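Local coordinates for chitin oligosaccharide binding protein NagB2 (Paenibacillus sp. FPU-7, PDB 7EHU) that binds chitin oligosaccharides such as N,N'-diacetylchitobiose and N,N',N''-triacetylchitotriose, probably as the solute-binding component of an ABC-type sugar importer, at residues L112-I117 with Y140-A145; F151-K156 with G295-P300; V398-S403 with E415-K420. One frame throughout, in Å; residues are numbered along the deposited sequence. Where two conformers were deposited one is given.

From the N terminus, interaction 1 comes first: 112-117 folds back on 140-145, closing a loop of 22 residues where the lead into helix 115-121 meets the long strand 138-154. That strand runs on to interaction 2, where 151-156 pairs with 295-300 after 138 residues, about half of them helical. The two contacts lie on opposite sides of the chain's centre, their own centres about 34 Å apart, so one strand reaches both parts of the molecule. Interaction 3, nearest the C terminus, closes a loop of 11 residues, the ends of helices 394-408 and 414-430 with the short connection between them. The three follow in series; none nests in or crosses another, and no two touch.

Interaction 1. Residues L112-I117 with Y140-A145; sequences LPLNDI and YGLPEA. With NAG (2-acetamido-2-deoxy-beta-D-glucopyranose), chain B.
Apolar packing carries most of this contact, with Leu-114 and Leu-142 reaching toward each other tip to tip. Leu-114 places CG beside its backbone N, opposite the carbonyl carbon (chi1 -58°), and extends from there, which sends CD1 ahead to meet Leu-142 CG at 3.8 Å. The same methyl lies 3.8 Å from Gly-141 N. That amide is buried by the contact and has no hydrogen-bond partner in the model, so the methyl packs against a polar atom left unsatisfied.

A second apolar patch is built by Tyr-140, whose ring crosses Pro-113 at a slant. Its CE1 approaches Pro-113 CB at 3.8 Å, while CD1 passes 3.7 Å from Leu-112 O, so one side of the ring lies along the Leu-112/Pro-113 peptide.

No direct hydrogen bond joins the two segments; the polar link is water-mediated. One water stands 2.8 Å from Leu-112 O and 2.8 Å from Tyr-140 O, bridging the two backbone carbonyls beside the leucine packing.

Contact with the sugar comes at the far end of 140-145. The acetamido methyl C8 of the N-acetylglucosamine touches Ala-145 CB at 3.8 Å and Glu-144 CB at 3.9 Å, so these residues give its N-acetyl group an apolar seat. In this solute-binding-protein fold strand 138-154 thus runs from the leucine packing to the glycan pocket, where NAG is also hydrogen-bonded to Asp-73 and Asn-316.

Around this, Asn-115 at the start of helix 115-121 bonds through OD1 to Ile-139 N and through ND2 to Gly-137 O, tying the helix start to the chain just before Tyr-140. Phe-320 of strand 309-320 packs on Leu-112 and Leu-114, Ile-336 of helix 326-339 meets Leu-142, and helix 100-107 lies against the Tyr-140 ring.

Interaction 2. Residues F151-K156 with G295-P300; sequences FYYNTK and GYFRFP
Tyr-153 (chi1 84°) and Phe-297 (chi1 55°) both hold CG between the backbone N and the carbonyl carbon, which swings each ring over toward the facing strand. The two side chains cross at about a right angle, and their rings form an offset edge-to-face pair, the edge of Phe-297 turned to the face of Tyr-153, with CD1 of Tyr-153 3.4 Å from CD1 of Phe-297. Tyr-153 also lies across the backbone of Gly-295, its CD1 3.4 Å from Gly-295 C; the missing side chain there leaves room for the ring.

Phe-151 completes the aromatic cluster on this side of the sheet. Its CB sits over the centre of the Phe-297 ring, 3.7 Å from the centroid, a CH-pi contact, while the two rings are nearly parallel but slid apart. Farther out, CE2 of Phe-151 touches CD2 of Phe-299 at 3.8 Å.

On the other face Tyr-296 turns its edge onto the face of Tyr-152 in a T-shaped pair, planes at 80°, CD1 of Tyr-296 lying 4.0 Å from CD1 of Tyr-152. Helix 369-379 packs on both tyrosines, and Tyr-152 OH bonds to Thr-279 OG1 and Gly-275 O.

Between these faces the strands pair antiparallel, within the mixed sheet of the solute-binding-protein fold. Phe-151 with Phe-297 and Tyr-153 with Gly-295 are hydrogen-bonded pairs; Tyr-152 with Tyr-296 is the non-hydrogen-bonded pair between them. Gly-295 N to Tyr-153 O spans 2.8 Å. Four backbone bonds fix the register without a salt bridge, and aromatic packing on both faces probably shields the Phe-151/Phe-297 pair.

Interaction 3. Residues V398-S403 with E415-K420; sequences VTLEQS and EKLVEK
Ser-403, which meets Lys-420 and Leu-417 across the contact, uses both faces of one flat group on its own helix: its N and its OG reach Thr-399 O from opposite faces of that carbonyl's plane. The setting is an antiparallel helical hairpin, helices 394-408 and 414-430 joined by a short connection, with the axes of the two segments 10.4 Å apart at 165°.

With chi1 at -57° the Ser-403 hydroxyl folds back along its own helix and donates to Thr-399 O at 2.7 Å. Its proton committed there, OG accepts from Lys-420 NZ at 3.0 Å. The lysine chain is extended and runs past the serine hydroxyl, while its CE lies 4.1 Å from Thr-399 CG2. NZ has a second partner in Glu-406, a salt bridge that probably steadies its charge. With an alanine in place of Ser-403, Lys-420 NZ is likely to lose its hydroxyl partner and keep Glu-406 as its mate on helix 394-408, its end freer to swing.

Beside the polar group, Leu-417 packs between the helices. Its CD1 lies against Ser-403 CB at 3.7 Å, and its other branch meets Leu-400 loosely. Met-421 and Leu-412 touch Ser-403 from the same hairpin, and Phe-236 of helix 230-244 packs on both Leu-400 and Leu-417, joining the pair to the rest of the fold. Thr-399 is anchored separately, through OG1 to Lys-395 O. Leu-417 CD1 also rests 3.6 Å from Ser-403 O.

Interaction 1. Residues L112-I117 with Y140-A145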
loop_
_atom_site.group_PDB
_atom_site.type_symbol
_atom_site.label_atom_id
_atom_site.label_comp_id
_atom_site.label_asym_id
_atom_site.label_seq_id
_atom_site.Cartn_x
_atom_site.Cartn_y
_atom_site.Cartn_z
ATOM N N LEU A 112 -4.567 -20.926 -5.880
ATOM C CA LEU A 112 -3.646 -21.990 -6.279
ATOM C C LEU A 112 -2.441 -22.012 -5.351
ATOM O O LEU A 112 -1.758 -20.991 -5.239
ATOM C CB LEU A 112 -3.195 -21.727 -7.720
ATOM C CG LEU A 112 -2.399 -22.837 -8.410
ATOM C CD1 LEU A 112 -3.305 -24.016 -8.739
ATOM C CD2 LEU A 112 -1.725 -22.310 -9.666
ATOM N N PRO A 113 -2.118 -23.136 -4.695
ATOM C CA PRO A 113 -0.853 -23.198 -3.953
ATOM C C PRO A 113 0.311 -23.249 -4.936
ATOM O O PRO A 113 0.267 -23.942 -5.958
ATOM C CB PRO A 113 -0.983 -24.481 -3.121
ATOM C CG PRO A 113 -1.935 -25.315 -3.866
ATOM C CD PRO A 113 -2.886 -24.383 -4.584
ATOM N N LEU A 114 1.366 -22.499 -4.618
ATOM C CA LEU A 114 2.440 -22.238 -5.572
ATOM C C LEU A 114 3.767 -22.919 -5.250
ATOM O O LEU A 114 4.709 -22.783 -6.031
ATOM C CB LEU A 114 2.682 -20.732 -5.686
ATOM C CG LEU A 114 1.473 -19.907 -6.108
ATOM C CD1 LEU A 114 1.797 -18.441 -6.154
ATOM C CD2 LEU A 114 0.942 -20.373 -7.448
ATOM N N ASN A 115 3.868 -23.661 -4.146
ATOM C CA ASN A 115 5.177 -24.165 -3.717
ATOM C C ASN A 115 5.850 -25.000 -4.813
ATOM O O ASN A 115 7.037 -24.816 -5.119
ATOM C CB ASN A 115 5.031 -24.983 -2.428
ATOM C CG ASN A 115 4.427 -24.183 -1.273
ATOM O OD1 ASN A 115 3.363 -23.592 -1.400
ATOM N ND2 ASN A 115 5.084 -24.211 -0.132
ATOM N N ASP A 116 5.120 -25.956 -5.399
ATOM C CA ASP A 116 5.722 -26.803 -6.424
ATOM C C ASP A 116 6.061 -25.998 -7.672
ATOM O O ASP A 116 7.098 -26.230 -8.305
ATOM C CB ASP A 116 4.782 -27.961 -6.767
ATOM C CG ASP A 116 4.963 -29.160 -5.849
ATOM O OD1 ASP A 116 5.810 -29.101 -4.924
ATOM O OD2 ASP A 116 4.259 -30.183 -6.064
ATOM N N ILE A 117 5.192 -25.058 -8.044
ATOM C CA ILE A 117 5.489 -24.208 -9.187
ATOM C C ILE A 117 6.765 -23.422 -8.950
ATOM O O ILE A 117 7.607 -23.289 -9.848
ATOM C CB ILE A 117 4.300 -23.281 -9.490
ATOM C CG1 ILE A 117 3.162 -24.098 -10.083
ATOM C CG2 ILE A 117 4.723 -22.131 -10.418
ATOM C CD1 ILE A 117 1.808 -23.445 -9.930
ATOM N N TYR A 140 0.418 -18.667 -1.599
ATOM C CA TYR A 140 -0.794 -18.434 -2.378
ATOM C C TYR A 140 -0.766 -17.147 -3.193
ATOM O O TYR A 140 -1.779 -16.779 -3.788
ATOM C CB TYR A 140 -2.008 -18.445 -1.453
ATOM C CG TYR A 140 -2.330 -19.812 -0.907
ATOM C CD1 TYR A 140 -2.906 -20.794 -1.714
ATOM C CD2 TYR A 140 -2.065 -20.126 0.422
ATOM C CE1 TYR A 140 -3.219 -22.052 -1.209
ATOM C CE2 TYR A 140 -2.372 -21.369 0.939
ATOM C CZ TYR A 140 -2.965 -22.324 0.120
ATOM O OH TYR A 140 -3.249 -23.557 0.658
ATOM N N GLY A 141 0.366 -16.475 -3.271
ATOM C CA GLY A 141 0.514 -15.315 -4.135
ATOM C C GLY A 141 1.952 -14.854 -4.090
ATOM O O GLY A 141 2.731 -15.307 -3.247
ATOM N N LEU A 142 2.290 -13.934 -4.995
ATOM C CA LEU A 142 3.677 -13.514 -5.177
ATOM C C LEU A 142 3.726 -11.994 -5.215
ATOM O O LEU A 142 3.164 -11.381 -6.135
ATOM C CB LEU A 142 4.295 -14.100 -6.444
ATOM C CG LEU A 142 4.310 -15.621 -6.457
ATOM C CD1 LEU A 142 4.738 -16.138 -7.818
ATOM C CD2 LEU A 142 5.207 -16.229 -5.379
ATOM N N PRO A 143 4.375 -11.349 -4.255
ATOM C CA PRO A 143 4.381 -9.888 -4.244
ATOM C C PRO A 143 5.106 -9.373 -5.477
ATOM O O PRO A 143 6.139 -9.919 -5.885
ATOM C CB PRO A 143 5.140 -9.553 -2.962
ATOM C CG PRO A 143 5.976 -10.746 -2.676
ATOM C CD PRO A 143 5.183 -11.916 -3.169
ATOM N N GLU A 144 4.579 -8.293 -6.057
ATOM C CA GLU A 144 5.167 -7.643 -7.227
ATOM C C GLU A 144 6.243 -6.641 -6.845
ATOM O O GLU A 144 7.185 -6.432 -7.612
ATOM C CB GLU A 144 4.042 -6.912 -7.998
ATOM C CG GLU A 144 4.502 -5.990 -9.082
ATOM C CD GLU A 144 3.392 -5.313 -9.871
ATOM O OE1 GLU A 144 2.226 -5.731 -9.808
ATOM O OE2 GLU A 144 3.712 -4.357 -10.587
ATOM N N ALA A 145 6.098 -6.023 -5.682
ATOM C CA ALA A 145 6.986 -4.980 -5.211
ATOM C C ALA A 145 6.952 -5.025 -3.696
ATOM O O ALA A 145 6.084 -5.660 -3.098
ATOM C CB ALA A 145 6.526 -3.600 -5.685
HETATM C C1 NAG B . -0.092 -0.164 -5.796
HETATM C C2 NAG B . 0.521 -0.983 -4.674
HETATM C C3 NAG B . -0.516 -1.299 -3.600
HETATM C C4 NAG B . -1.289 -0.057 -3.180
HETATM C C5 NAG B . -1.827 0.629 -4.428
HETATM C C6 NAG B . -2.566 1.917 -4.161
HETATM C C7 NAG B . 2.370 -2.452 -5.434
HETATM C C8 NAG B . 2.702 -3.790 -6.012
HETATM N N2 NAG B . 1.069 -2.224 -5.203
HETATM O O3 NAG B . 0.173 -1.880 -2.504
HETATM O O4 NAG B . -2.407 -0.443 -2.385
HETATM O O5 NAG B . -0.724 0.960 -5.280
HETATM O O6 NAG B . -3.118 2.443 -5.363
HETATM O O7 NAG B . 3.242 -1.629 -5.170
HETATM O O HOH W 1 -2.150 -18.296 -6.075
#

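Interaction 2. Residues F151-K156 with G295-P300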
loop_
_atom_site.group_PDB
_atom_site.type_symbol
_atom_site.label_atom_id
_atom_site.label_comp_id
_atom_site.label_asym_id
_atom_site.label_seq_id
_atom_site.Cartn_x
_atom_site.Cartn_y
_atom_site.Cartn_z
ATOM N N PHE A 151 6.543 10.116 4.957
ATOM C CA PHE A 151 6.285 11.474 4.479
ATOM C C PHE A 151 7.231 11.856 3.349
ATOM O O PHE A 151 8.429 12.046 3.568
ATOM C CB PHE A 151 6.432 12.497 5.602
ATOM C CG PHE A 151 5.308 12.496 6.592
ATOM C CD1 PHE A 151 4.103 13.120 6.315
ATOM C CD2 PHE A 151 5.462 11.864 7.816
ATOM C CE1 PHE A 151 3.069 13.119 7.242
ATOM C CE2 PHE A 151 4.441 11.872 8.745
ATOM C CZ PHE A 151 3.249 12.501 8.460
ATOM N N TYR A 152 6.688 11.998 2.150
ATOM C CA TYR A 152 7.351 12.791 1.134
ATOM C C TYR A 152 7.191 14.261 1.527
ATOM O O TYR A 152 6.140 14.662 2.036
ATOM C CB TYR A 152 6.666 12.570 -0.208
ATOM C CG TYR A 152 6.815 11.183 -0.785
ATOM C CD1 TYR A 152 7.869 10.857 -1.629
ATOM C CD2 TYR A 152 5.864 10.197 -0.512
ATOM C CE1 TYR A 152 7.980 9.593 -2.196
ATOM C CE2 TYR A 152 5.970 8.962 -1.054
ATOM C CZ TYR A 152 7.015 8.657 -1.904
ATOM O OH TYR A 152 7.075 7.392 -2.452
ATOM N N TYR A 153 8.214 15.082 1.311
ATOM C CA TYR A 153 8.093 16.485 1.685
ATOM C C TYR A 153 8.834 17.381 0.704
ATOM O O TYR A 153 9.773 16.975 0.014
ATOM C CB TYR A 153 8.504 16.733 3.147
ATOM C CG TYR A 153 9.981 16.917 3.407
ATOM C CD1 TYR A 153 10.820 15.819 3.566
ATOM C CD2 TYR A 153 10.526 18.186 3.580
ATOM C CE1 TYR A 153 12.149 15.978 3.858
ATOM C CE2 TYR A 153 11.870 18.357 3.876
ATOM C CZ TYR A 153 12.675 17.250 4.023
ATOM O OH TYR A 153 13.995 17.432 4.316
ATOM N N ASN A 154 8.350 18.612 0.635
ATOM C CA ASN A 154 8.886 19.637 -0.250
ATOM C C ASN A 154 9.948 20.429 0.502
ATOM O O ASN A 154 9.640 21.162 1.443
ATOM C CB ASN A 154 7.727 20.491 -0.734
ATOM C CG ASN A 154 8.134 21.506 -1.758
ATOM O OD1 ASN A 154 9.202 22.116 -1.664
ATOM N ND2 ASN A 154 7.315 21.649 -2.786
ATOM N N THR A 155 11.197 20.252 0.088
ATOM C CA THR A 155 12.303 20.879 0.792
ATOM C C THR A 155 12.300 22.387 0.585
ATOM O O THR A 155 12.797 23.125 1.445
ATOM C CB THR A 155 13.637 20.281 0.321
ATOM O OG1 THR A 155 13.707 20.274 -1.117
ATOM C CG2 THR A 155 13.808 18.857 0.824
ATOM N N LYS A 156 11.751 22.856 -0.538
ATOM C CA LYS A 156 11.633 24.293 -0.791
ATOM C C LYS A 156 10.587 24.924 0.115
ATOM O O LYS A 156 10.838 25.956 0.736
ATOM C CB LYS A 156 11.252 24.500 -2.262
ATOM C CG LYS A 156 11.264 25.894 -2.862
ATOM C CD LYS A 156 9.889 26.451 -2.604
ATOM C CE LYS A 156 9.545 27.720 -3.330
ATOM N NZ LYS A 156 8.169 28.238 -2.929
ATOM N N GLY A 295 12.183 15.575 -0.490
ATOM C CA GLY A 295 12.859 14.702 0.444
ATOM C C GLY A 295 11.866 13.740 1.061
ATOM O O GLY A 295 10.698 13.656 0.640
ATOM N N TYR A 296 12.301 13.034 2.102
ATOM C CA TYR A 296 11.472 12.006 2.707
ATOM C C TYR A 296 11.872 11.830 4.157
ATOM O O TYR A 296 13.058 11.912 4.481
ATOM C CB TYR A 296 11.686 10.692 1.974
ATOM C CG TYR A 296 10.778 9.557 2.352
ATOM C CD1 TYR A 296 9.550 9.387 1.728
ATOM C CD2 TYR A 296 11.167 8.608 3.297
ATOM C CE1 TYR A 296 8.747 8.317 2.023
ATOM C CE2 TYR A 296 10.370 7.532 3.598
ATOM C CZ TYR A 296 9.154 7.394 2.960
ATOM O OH TYR A 296 8.388 6.284 3.238
ATOM N N PHE A 297 10.892 11.541 5.013
ATOM C CA PHE A 297 11.180 11.127 6.378
ATOM C C PHE A 297 10.138 10.122 6.846
ATOM O O PHE A 297 8.955 10.218 6.498
ATOM C CB PHE A 297 11.321 12.302 7.369
ATOM C CG PHE A 297 10.150 13.248 7.434
ATOM C CD1 PHE A 297 10.061 14.331 6.573
ATOM C CD2 PHE A 297 9.158 13.085 8.415
ATOM C CE1 PHE A 297 9.001 15.236 6.664
ATOM C CE2 PHE A 297 8.088 13.982 8.503
ATOM C CZ PHE A 297 8.019 15.063 7.622
ATOM N N ARG A 298 10.596 9.158 7.638
ATOM C CA ARG A 298 9.673 8.222 8.233
ATOM C C ARG A 298 8.872 8.918 9.331
ATOM O O ARG A 298 9.210 10.000 9.811
ATOM C CB ARG A 298 10.401 6.989 8.745
ATOM C CG ARG A 298 11.127 7.136 10.033
ATOM C CD ARG A 298 11.482 5.740 10.616
ATOM N NE ARG A 298 12.463 5.875 11.675
ATOM C CZ ARG A 298 13.782 5.865 11.507
ATOM N NH1 ARG A 298 14.326 5.683 10.313
ATOM N NH2 ARG A 298 14.558 6.023 12.558
ATOM N N PHE A 299 7.754 8.311 9.672
ATOM C CA PHE A 299 6.870 8.879 10.673
ATOM C C PHE A 299 7.678 9.227 11.928
ATOM O O PHE A 299 8.474 8.406 12.388
ATOM C CB PHE A 299 5.743 7.890 11.006
ATOM C CG PHE A 299 4.644 8.533 11.799
ATOM C CD1 PHE A 299 4.720 8.609 13.187
ATOM C CD2 PHE A 299 3.567 9.129 11.163
ATOM C CE1 PHE A 299 3.747 9.258 13.913
ATOM C CE2 PHE A 299 2.604 9.782 11.895
ATOM C CZ PHE A 299 2.696 9.840 13.267
ATOM N N PRO A 300 7.510 10.421 12.493
ATOM C CA PRO A 300 8.364 10.843 13.615
ATOM C C PRO A 300 8.035 10.141 14.930
ATOM O O PRO A 300 6.941 9.627 15.146
ATOM C CB PRO A 300 8.067 12.341 13.733
ATOM C CG PRO A 300 6.654 12.477 13.200
ATOM C CD PRO A 300 6.581 11.485 12.068
#

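Interaction 3. Residues V398-S403 with E415-K420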
loop_
_atom_site.group_PDB
_atom_site.type_symbol
_atom_site.label_atom_id
_atom_site.label_comp_id
_atom_site.label_asym_id
_atom_site.label_seq_id
_atom_site.Cartn_x
_atom_site.Cartn_y
_atom_site.Cartn_z
ATOM N N VAL A 398 -13.061 -1.756 6.083
ATOM C CA VAL A 398 -14.010 -0.853 5.433
ATOM C C VAL A 398 -14.714 0.019 6.471
ATOM O O VAL A 398 -14.983 1.206 6.243
ATOM C CB VAL A 398 -14.974 -1.681 4.555
ATOM C CG1 VAL A 398 -16.091 -0.837 3.963
ATOM C CG2 VAL A 398 -14.198 -2.371 3.425
ATOM N N THR A 399 -15.006 -0.544 7.643
ATOM C CA THR A 399 -15.603 0.261 8.699
ATOM C C THR A 399 -14.649 1.359 9.156
ATOM O O THR A 399 -15.081 2.489 9.427
ATOM C CB THR A 399 -16.006 -0.643 9.862
ATOM O OG1 THR A 399 -16.946 -1.624 9.409
ATOM C CG2 THR A 399 -16.661 0.150 10.979
ATOM N N LEU A 400 -13.348 1.063 9.262
ATOM C CA LEU A 400 -12.411 2.118 9.644
ATOM C C LEU A 400 -12.362 3.215 8.589
ATOM O O LEU A 400 -12.306 4.402 8.922
ATOM C CB LEU A 400 -11.015 1.562 9.898
ATOM C CG LEU A 400 -10.026 2.574 10.473
ATOM C CD1 LEU A 400 -10.451 3.069 11.859
ATOM C CD2 LEU A 400 -8.629 1.993 10.526
ATOM N N GLU A 401 -12.369 2.842 7.304
ATOM C CA GLU A 401 -12.388 3.830 6.223
ATOM C C GLU A 401 -13.555 4.796 6.376
ATOM O O GLU A 401 -13.380 6.021 6.316
ATOM C CB GLU A 401 -12.469 3.121 4.867
ATOM C CG GLU A 401 -11.232 2.354 4.535
ATOM C CD GLU A 401 -11.367 1.439 3.333
ATOM O OE1 GLU A 401 -12.433 1.443 2.661
ATOM O OE2 GLU A 401 -10.403 0.705 3.049
ATOM N N GLN A 402 -14.761 4.257 6.546
ATOM C CA GLN A 402 -15.925 5.115 6.760
ATOM C C GLN A 402 -15.757 5.963 8.007
ATOM O O GLN A 402 -16.134 7.146 8.023
ATOM C CB GLN A 402 -17.175 4.247 6.955
ATOM C CG GLN A 402 -17.676 3.489 5.746
ATOM C CD GLN A 402 -17.794 4.336 4.498
ATOM O OE1 GLN A 402 -17.072 4.126 3.526
ATOM N NE2 GLN A 402 -18.726 5.288 4.509
ATOM N N SER A 403 -15.273 5.344 9.088
ATOM C CA SER A 403 -15.177 6.033 10.370
ATOM C C SER A 403 -14.190 7.187 10.331
ATOM O O SER A 403 -14.459 8.247 10.910
ATOM C CB SER A 403 -14.837 5.057 11.502
ATOM O OG SER A 403 -15.788 4.001 11.585
ATOM N N GLU A 415 -13.511 9.156 20.386
ATOM C CA GLU A 415 -14.039 8.193 21.342
ATOM C C GLU A 415 -15.133 7.330 20.715
ATOM O O GLU A 415 -15.170 6.107 20.915
ATOM C CB GLU A 415 -14.575 8.958 22.554
ATOM C CG GLU A 415 -13.513 9.666 23.409
ATOM C CD GLU A 415 -12.917 10.926 22.775
ATOM O OE1 GLU A 415 -13.550 11.541 21.890
ATOM O OE2 GLU A 415 -11.826 11.337 23.220
ATOM N N LYS A 416 -16.046 7.946 19.966
ATOM C CA LYS A 416 -17.102 7.175 19.322
ATOM C C LYS A 416 -16.534 6.327 18.189
ATOM O O LYS A 416 -17.036 5.223 17.929
ATOM C CB LYS A 416 -18.200 8.125 18.830
ATOM C CG LYS A 416 -18.943 8.879 19.935
ATOM C CD LYS A 416 -19.751 7.971 20.823
ATOM C CE LYS A 416 -21.058 8.644 21.226
ATOM N NZ LYS A 416 -21.474 8.233 22.590
ATOM N N LEU A 417 -15.479 6.804 17.524
ATOM C CA LEU A 417 -14.839 5.991 16.497
ATOM C C LEU A 417 -14.320 4.680 17.082
ATOM O O LEU A 417 -14.584 3.602 16.539
ATOM C CB LEU A 417 -13.705 6.773 15.830
ATOM C CG LEU A 417 -12.947 6.013 14.726
ATOM C CD1 LEU A 417 -12.509 6.957 13.615
ATOM C CD2 LEU A 417 -11.770 5.247 15.274
ATOM N N VAL A 418 -13.562 4.746 18.181
ATOM C CA VAL A 418 -12.972 3.508 18.681
ATOM C C VAL A 418 -14.061 2.580 19.221
ATOM O O VAL A 418 -13.931 1.356 19.141
ATOM C CB VAL A 418 -11.827 3.746 19.689
ATOM C CG1 VAL A 418 -10.615 4.437 19.011
ATOM C CG2 VAL A 418 -12.298 4.546 20.915
ATOM N N GLU A 419 -15.149 3.140 19.769
ATOM C CA GLU A 419 -16.273 2.318 20.222
ATOM C C GLU A 419 -16.902 1.570 19.048
ATOM O O GLU A 419 -17.165 0.359 19.127
ATOM C CB GLU A 419 -17.307 3.210 20.939
ATOM C CG GLU A 419 -18.595 2.515 21.375
ATOM C CD GLU A 419 -19.695 3.479 21.852
ATOM O OE1 GLU A 419 -20.094 4.402 21.107
ATOM O OE2 GLU A 419 -20.172 3.301 22.987
ATOM N N LYS A 420 -17.151 2.285 17.947
ATOM C CA LYS A 420 -17.709 1.670 16.747
ATOM C C LYS A 420 -16.768 0.606 16.193
ATOM O O LYS A 420 -17.204 -0.481 15.795
ATOM C CB LYS A 420 -17.975 2.778 15.720
ATOM C CG LYS A 420 -18.562 2.371 14.373
ATOM C CD LYS A 420 -18.690 3.612 13.473
ATOM C CE LYS A 420 -19.016 3.277 12.021
ATOM N NZ LYS A 420 -18.675 4.400 11.059
#